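Local coordinates for protein histidine kinase (Synechocystis sp., PDB 5DFY) that senses light through a phycocyanobilin-binding GAF domain, the part present here, and as a whole probably acts as an ATP-dependent histidine kinase in two-component signalling, at residues S124-V130 and I148-V154. Residues are numbered along the deposited sequence; the frame is centred on the assembly and turned at random.
Sequences SLAVGDV and IRAFLTV. With CYC (phycocyanobilin), chain B.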
ATOM      1  N   SER A 124      15.012  -8.250  -5.160  1.00 21.15           N
ATOM      2  CA  SER A 124      14.769  -9.675  -5.330  1.00 19.84           C
ATOM      3  C   SER A 124      16.077 -10.446  -5.457  1.00 21.57           C
ATOM      4  O   SER A 124      17.151  -9.861  -5.530  1.00 20.68           O
ATOM      5  CB  SER A 124      13.856  -9.917  -6.523  1.00 29.12           C
ATOM      6  OG  SER A 124      14.347  -9.373  -7.711  1.00 30.72           O
ATOM      7  N   LEU A 125      15.972 -11.764  -5.415  1.00 19.37           N
ATOM      8  CA  LEU A 125      17.113 -12.642  -5.622  1.00 19.38           C
ATOM      9  C   LEU A 125      16.712 -13.713  -6.630  1.00 20.94           C
ATOM     10  O   LEU A 125      15.715 -14.433  -6.438  1.00 19.88           O
ATOM     11  CB  LEU A 125      17.587 -13.267  -4.321  1.00 19.72           C
ATOM     12  CG  LEU A 125      18.740 -14.275  -4.444  1.00 22.98           C
ATOM     13  CD1 LEU A 125      19.957 -13.642  -5.096  1.00 26.59           C
ATOM     14  CD2 LEU A 125      19.098 -14.848  -3.085  1.00 26.46           C
ATOM     15  N   ALA A 126      17.490 -13.793  -7.697  1.00 20.27           N
ATOM     16  CA  ALA A 126      17.322 -14.784  -8.748  1.00 18.83           C
ATOM     17  C   ALA A 126      18.575 -15.635  -8.805  1.00 22.51           C
ATOM     18  O   ALA A 126      19.682 -15.123  -8.974  1.00 22.41           O
ATOM     19  CB  ALA A 126      17.072 -14.123 -10.095  1.00 23.06           C
ATOM     20  N   VAL A 127      18.392 -16.938  -8.673  1.00 19.78           N
ATOM     21  CA  VAL A 127      19.503 -17.892  -8.644  1.00 20.92           C
ATOM     22  C   VAL A 127      19.202 -18.990  -9.651  1.00 23.20           C
ATOM     23  O   VAL A 127      18.189 -19.691  -9.547  1.00 20.28           O
ATOM     24  CB  VAL A 127      19.704 -18.467  -7.239  1.00 21.09           C
ATOM     25  CG1 VAL A 127      20.670 -19.658  -7.254  1.00 22.53           C
ATOM     26  CG2 VAL A 127      20.210 -17.382  -6.302  1.00 25.87           C
ATOM     27  N   GLY A 128      20.079 -19.124 -10.633  1.00 21.69           N
ATOM     28  CA  GLY A 128      19.867 -20.065 -11.715  1.00 23.03           C
ATOM     29  C   GLY A 128      20.244 -21.506 -11.410  1.00 22.15           C
ATOM     30  O   GLY A 128      19.720 -22.419 -12.034  1.00 22.40           O
ATOM     31  N   ASP A 129      21.150 -21.711 -10.467  1.00 21.88           N
ATOM     32  CA  ASP A 129      21.551 -23.057 -10.059  1.00 22.37           C
ATOM     33  C   ASP A 129      22.031 -22.998  -8.631  1.00 23.62           C
ATOM     34  O   ASP A 129      23.098 -22.445  -8.353  1.00 25.29           O
ATOM     35  CB  ASP A 129      22.647 -23.606 -10.976  1.00 24.05           C
ATOM     36  CG  ASP A 129      22.919 -25.065 -10.746  1.00 27.19           C
ATOM     37  OD1 ASP A 129      22.568 -25.589  -9.675  1.00 24.89           O
ATOM     38  OD2 ASP A 129      23.487 -25.702 -11.664  1.00 29.74           O
ATOM     39  N   VAL A 130      21.249 -23.539  -7.701  1.00 22.29           N
ATOM     40  CA  VAL A 130      21.609 -23.445  -6.306  1.00 23.05           C
ATOM     41  C   VAL A 130      22.943 -24.143  -6.037  1.00 25.33           C
ATOM     42  O   VAL A 130      23.607 -23.832  -5.062  1.00 27.79           O
ATOM     43  CB  VAL A 130      20.540 -24.045  -5.374  1.00 24.78           C
ATOM     44  CG1 VAL A 130      19.203 -23.288  -5.523  1.00 24.18           C
ATOM     45  CG2 VAL A 130      20.365 -25.544  -5.615  1.00 22.64           C
ATOM     46  N   ILE A 148      14.479 -27.536  -4.769  1.00 17.40           N
ATOM     47  CA  ILE A 148      14.696 -26.267  -5.449  1.00 16.46           C
ATOM     48  C   ILE A 148      16.055 -26.298  -6.147  1.00 18.41           C
ATOM     49  O   ILE A 148      17.089 -26.323  -5.484  1.00 21.47           O
ATOM     50  CB  ILE A 148      14.654 -25.086  -4.464  1.00 16.42           C
ATOM     51  CG1 ILE A 148      13.253 -24.975  -3.841  1.00 18.22           C
ATOM     52  CG2 ILE A 148      14.981 -23.806  -5.204  1.00 19.21           C
ATOM     53  CD1 ILE A 148      13.176 -24.060  -2.615  1.00 18.74           C
ATOM     54  N   ARG A 149      16.059 -26.322  -7.473  1.00 16.99           N
ATOM     55  CA  ARG A 149      17.298 -26.256  -8.234  1.00 18.47           C
ATOM     56  C   ARG A 149      17.621 -24.831  -8.667  1.00 19.93           C
ATOM     57  O   ARG A 149      18.779 -24.484  -8.852  1.00 20.55           O
ATOM     58  CB  ARG A 149      17.217 -27.149  -9.461  1.00 19.24           C
ATOM     59  CG  ARG A 149      18.495 -27.185 -10.301  1.00 22.72           C
ATOM     60  CD  ARG A 149      19.670 -27.813  -9.535  1.00 25.20           C
ATOM     61  NE  ARG A 149      20.865 -27.761 -10.358  1.00 25.71           N
ATOM     62  CZ  ARG A 149      21.132 -28.624 -11.336  1.00 31.86           C
ATOM     63  NH1 ARG A 149      20.311 -29.639 -11.596  1.00 28.49           N
ATOM     64  NH2 ARG A 149      22.230 -28.472 -12.057  1.00 35.19           N
ATOM     65  N   ALA A 150      16.577 -24.028  -8.871  1.00 18.85           N
ATOM     66  CA  ALA A 150      16.716 -22.629  -9.315  1.00 17.89           C
ATOM     67  C   ALA A 150      15.564 -21.871  -8.690  1.00 18.64           C
ATOM     68  O   ALA A 150      14.492 -22.437  -8.552  1.00 17.42           O
ATOM     69  CB  ALA A 150      16.660 -22.497 -10.822  1.00 17.60           C
ATOM     70  N   PHE A 151      15.759 -20.613  -8.290  1.00 17.45           N
ATOM     71  CA  PHE A 151      14.644 -19.870  -7.698  1.00 16.19           C
ATOM     72  C   PHE A 151      14.686 -18.403  -8.030  1.00 17.11           C
ATOM     73  O   PHE A 151      15.737 -17.834  -8.283  1.00 18.36           O
ATOM     74  CB  PHE A 151      14.585 -20.059  -6.174  1.00 17.69           C
ATOM     75  CG  PHE A 151      15.716 -19.444  -5.398  1.00 18.15           C
ATOM     76  CD1 PHE A 151      15.670 -18.106  -5.015  1.00 19.93           C
ATOM     77  CD2 PHE A 151      16.793 -20.215  -4.990  1.00 18.82           C
ATOM     78  CE1 PHE A 151      16.700 -17.534  -4.278  1.00 21.65           C
ATOM     79  CE2 PHE A 151      17.829 -19.652  -4.242  1.00 20.12           C
ATOM     80  CZ  PHE A 151      17.786 -18.310  -3.886  1.00 23.50           C
ATOM     81  N   LEU A 152      13.515 -17.799  -7.981  1.00 16.50           N
ATOM     82  CA  LEU A 152      13.366 -16.368  -8.142  1.00 18.59           C
ATOM     83  C   LEU A 152      12.411 -15.928  -7.024  1.00 17.74           C
ATOM     84  O   LEU A 152      11.236 -16.314  -7.035  1.00 17.50           O
ATOM     85  CB  LEU A 152      12.820 -16.047  -9.523  1.00 17.65           C
ATOM     86  CG  LEU A 152      12.357 -14.622  -9.821  1.00 26.66           C
ATOM     87  CD1 LEU A 152      13.328 -13.586  -9.388  1.00 24.88           C
ATOM     88  CD2 LEU A 152      12.042 -14.511 -11.292  1.00 24.47           C
ATOM     89  N   THR A 153      12.908 -15.167  -6.046  1.00 17.03           N
ATOM     90  CA  THR A 153      12.114 -14.850  -4.876  1.00 15.66           C
ATOM     91  C   THR A 153      12.088 -13.334  -4.718  1.00 20.09           C
ATOM     92  O   THR A 153      13.125 -12.684  -4.722  1.00 19.94           O
ATOM     93  CB  THR A 153      12.668 -15.594  -3.629  1.00 19.30           C
ATOM     94  OG1 THR A 153      12.555 -17.006  -3.872  1.00 21.69           O
ATOM     95  CG2 THR A 153      11.900 -15.257  -2.365  1.00 21.25           C
ATOM     96  N   VAL A 154      10.873 -12.793  -4.636  1.00 16.46           N
ATOM     97  CA  VAL A 154      10.637 -11.341  -4.618  1.00 17.67           C
ATOM     98  C   VAL A 154       9.830 -10.954  -3.385  1.00 15.47           C
ATOM     99  O   VAL A 154       9.164 -11.785  -2.777  1.00 16.42           O
ATOM    100  CB  VAL A 154       9.914 -10.866  -5.881  1.00 16.85           C
ATOM    101  CG1 VAL A 154      10.672 -11.256  -7.110  1.00 21.28           C
ATOM    102  CG2 VAL A 154       8.507 -11.423  -5.958  1.00 17.74           C
TER
HETATM  103  CHA CYC B 701      19.828 -16.463   2.591  1.00 26.32           C
HETATM  104  NA  CYC B 701      17.549 -17.577   2.714  1.00 24.29           N
HETATM  105  C1A CYC B 701      18.546 -16.615   2.224  1.00 24.47           C
HETATM  106  C2A CYC B 701      17.861 -15.794   1.170  1.00 24.14           C
HETATM  107  C3A CYC B 701      16.498 -16.251   1.029  1.00 23.11           C
HETATM  108  C4A CYC B 701      16.312 -17.361   1.977  1.00 22.26           C
HETATM  109  CMA CYC B 701      15.488 -15.659   0.080  1.00 28.08           C
HETATM  110  CAA CYC B 701      18.513 -14.625   0.453  1.00 26.23           C
HETATM  111  CBA CYC B 701      18.345 -13.485   1.481  1.00 28.30           C
HETATM  112  CGA CYC B 701      18.984 -12.143   1.125  1.00 29.74           C
HETATM  113  O1A CYC B 701      19.824 -12.095   0.199  1.00 30.23           O
HETATM  114  O2A CYC B 701      18.700 -11.076   1.771  1.00 26.48           O
HETATM  115  CHB CYC B 701      15.098 -18.159   2.305  1.00 22.65           C
HETATM  116  NB  CYC B 701      14.194 -18.426  -0.021  1.00 21.42           N
HETATM  117  C1B CYC B 701      14.104 -18.396   1.466  1.00 21.20           C
HETATM  118  C2B CYC B 701      12.722 -18.708   1.851  1.00 19.78           C
HETATM  119  C3B CYC B 701      11.972 -18.933   0.689  1.00 19.14           C
HETATM  120  C4B CYC B 701      12.843 -18.796  -0.500  1.00 19.96           C
HETATM  121  CMB CYC B 701      12.251 -18.764   3.288  1.00 23.46           C
HETATM  122  CAB CYC B 701      10.491 -19.284   0.619  1.00 20.98           C
HETATM  123  CBB CYC B 701       9.711 -18.135  -0.004  1.00 21.36           C
HETATM  124  OB  CYC B 701      12.572 -18.918  -1.671  1.00 20.15           O
HETATM  125  NC  CYC B 701      18.867 -20.858   5.740  1.00 25.04           N
HETATM  126  C1C CYC B 701      18.409 -21.953   6.088  1.00 32.53           C
HETATM  127  C2C CYC B 701      19.397 -22.613   7.331  1.00 32.81           C
HETATM  128  C3C CYC B 701      20.023 -21.585   7.841  1.00 34.32           C
HETATM  129  C4C CYC B 701      20.126 -20.559   6.595  1.00 30.66           C
HETATM  130  CMC CYC B 701      18.534 -23.479   8.318  1.00 34.72           C
HETATM  131  CAC CYC B 701      21.494 -21.834   8.491  1.00 33.04           C
HETATM  132  CBC CYC B 701      21.320 -22.546   9.813  1.00 37.10           C
HETATM  133  OC  CYC B 701      17.421 -22.507   5.648  1.00 28.74           O
HETATM  134  CHD CYC B 701      21.045 -19.594   6.448  1.00 27.80           C
HETATM  135  ND  CYC B 701      19.982 -18.219   4.544  1.00 24.97           N
HETATM  136  C1D CYC B 701      21.034 -18.598   5.332  1.00 24.77           C
HETATM  137  C2D CYC B 701      22.155 -17.917   4.953  1.00 24.55           C
HETATM  138  C3D CYC B 701      21.808 -17.096   3.931  1.00 26.96           C
HETATM  139  C4D CYC B 701      20.452 -17.285   3.680  1.00 23.52           C
HETATM  140  CMD CYC B 701      23.512 -18.085   5.622  1.00 31.51           C
HETATM  141  CAD CYC B 701      22.721 -16.147   3.198  1.00 29.40           C
HETATM  142  CBD CYC B 701      23.182 -16.750   1.887  1.00 28.02           C
HETATM  143  CGD CYC B 701      24.066 -17.955   2.158  1.00 35.00           C
HETATM  144  O1D CYC B 701      23.667 -19.124   1.909  1.00 29.69           O
HETATM  145  O2D CYC B 701      25.221 -17.805   2.647  1.00 34.00           O
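Leu-125 to Val-127 run antiparallel to Ala-150 to Val-154, their short axes 4.8 Å apart at 174°, and two-way backbone hydrogen bonds join Leu-125 with Thr-153 and Val-127 with Phe-151. Between these pairs lies the non-hydrogen-bonded pair Ala-126 and Leu-152, on the face covered by helix 179-203, where Ala-126 CB meets Leu-152 CD1 and Leu-152 also touches Leu-185. The opposite face belongs to the chromophore side. Here the Phe-151 ring, its CG set between backbone N and carbonyl carbon (chi1 68°), leans across to the neighbouring strand. Val-127 lies over one face of this ring in a CH-pi contact, Val-127 CB 4.0 Å from the Phe-151 centroid, and Val-127 CG2 comes 3.5 Å from Phe-151 CZ. Leu-125 CD2 and Val-130 CG1 meet the ring at its edge, while Tyr-169 and Leu-143 add further contacts.

Past the paired strands, Val-130 N still bonds to Arg-149 O, and a salt bridge joins the side chains of Asp-129 and Arg-149. The arginine chain bends at chi2 to present NE and NH2 side-on: Arg-149 NE lies 2.8 Å from Asp-129 OD1 and Arg-149 NH2 3.1 Å from Asp-129 OD2. Both oxygens are met from above the carboxylate plane, which is turned 55° from the guanidinium. Glu-131 N is a second partner of Asp-129 OD1. A leucine in place of Arg-149 would probably leave the Asp-129 carboxylate without its charged mate.

Arg-149 and Ala-150 together face Gln-170, forming a classic beta bulge. Thr-153 OG1 donates a 2.9 Å hydrogen bond to phycocyanobilin OB, and Leu-125 CD2 packs 3.6 Å from phycocyanobilin CAA. The pair thus illustrates how a sheet edge can do different work on its two faces: in this cyanobacteriochrome GAF domain, one packs against a helix and the other lines the bilin pocket.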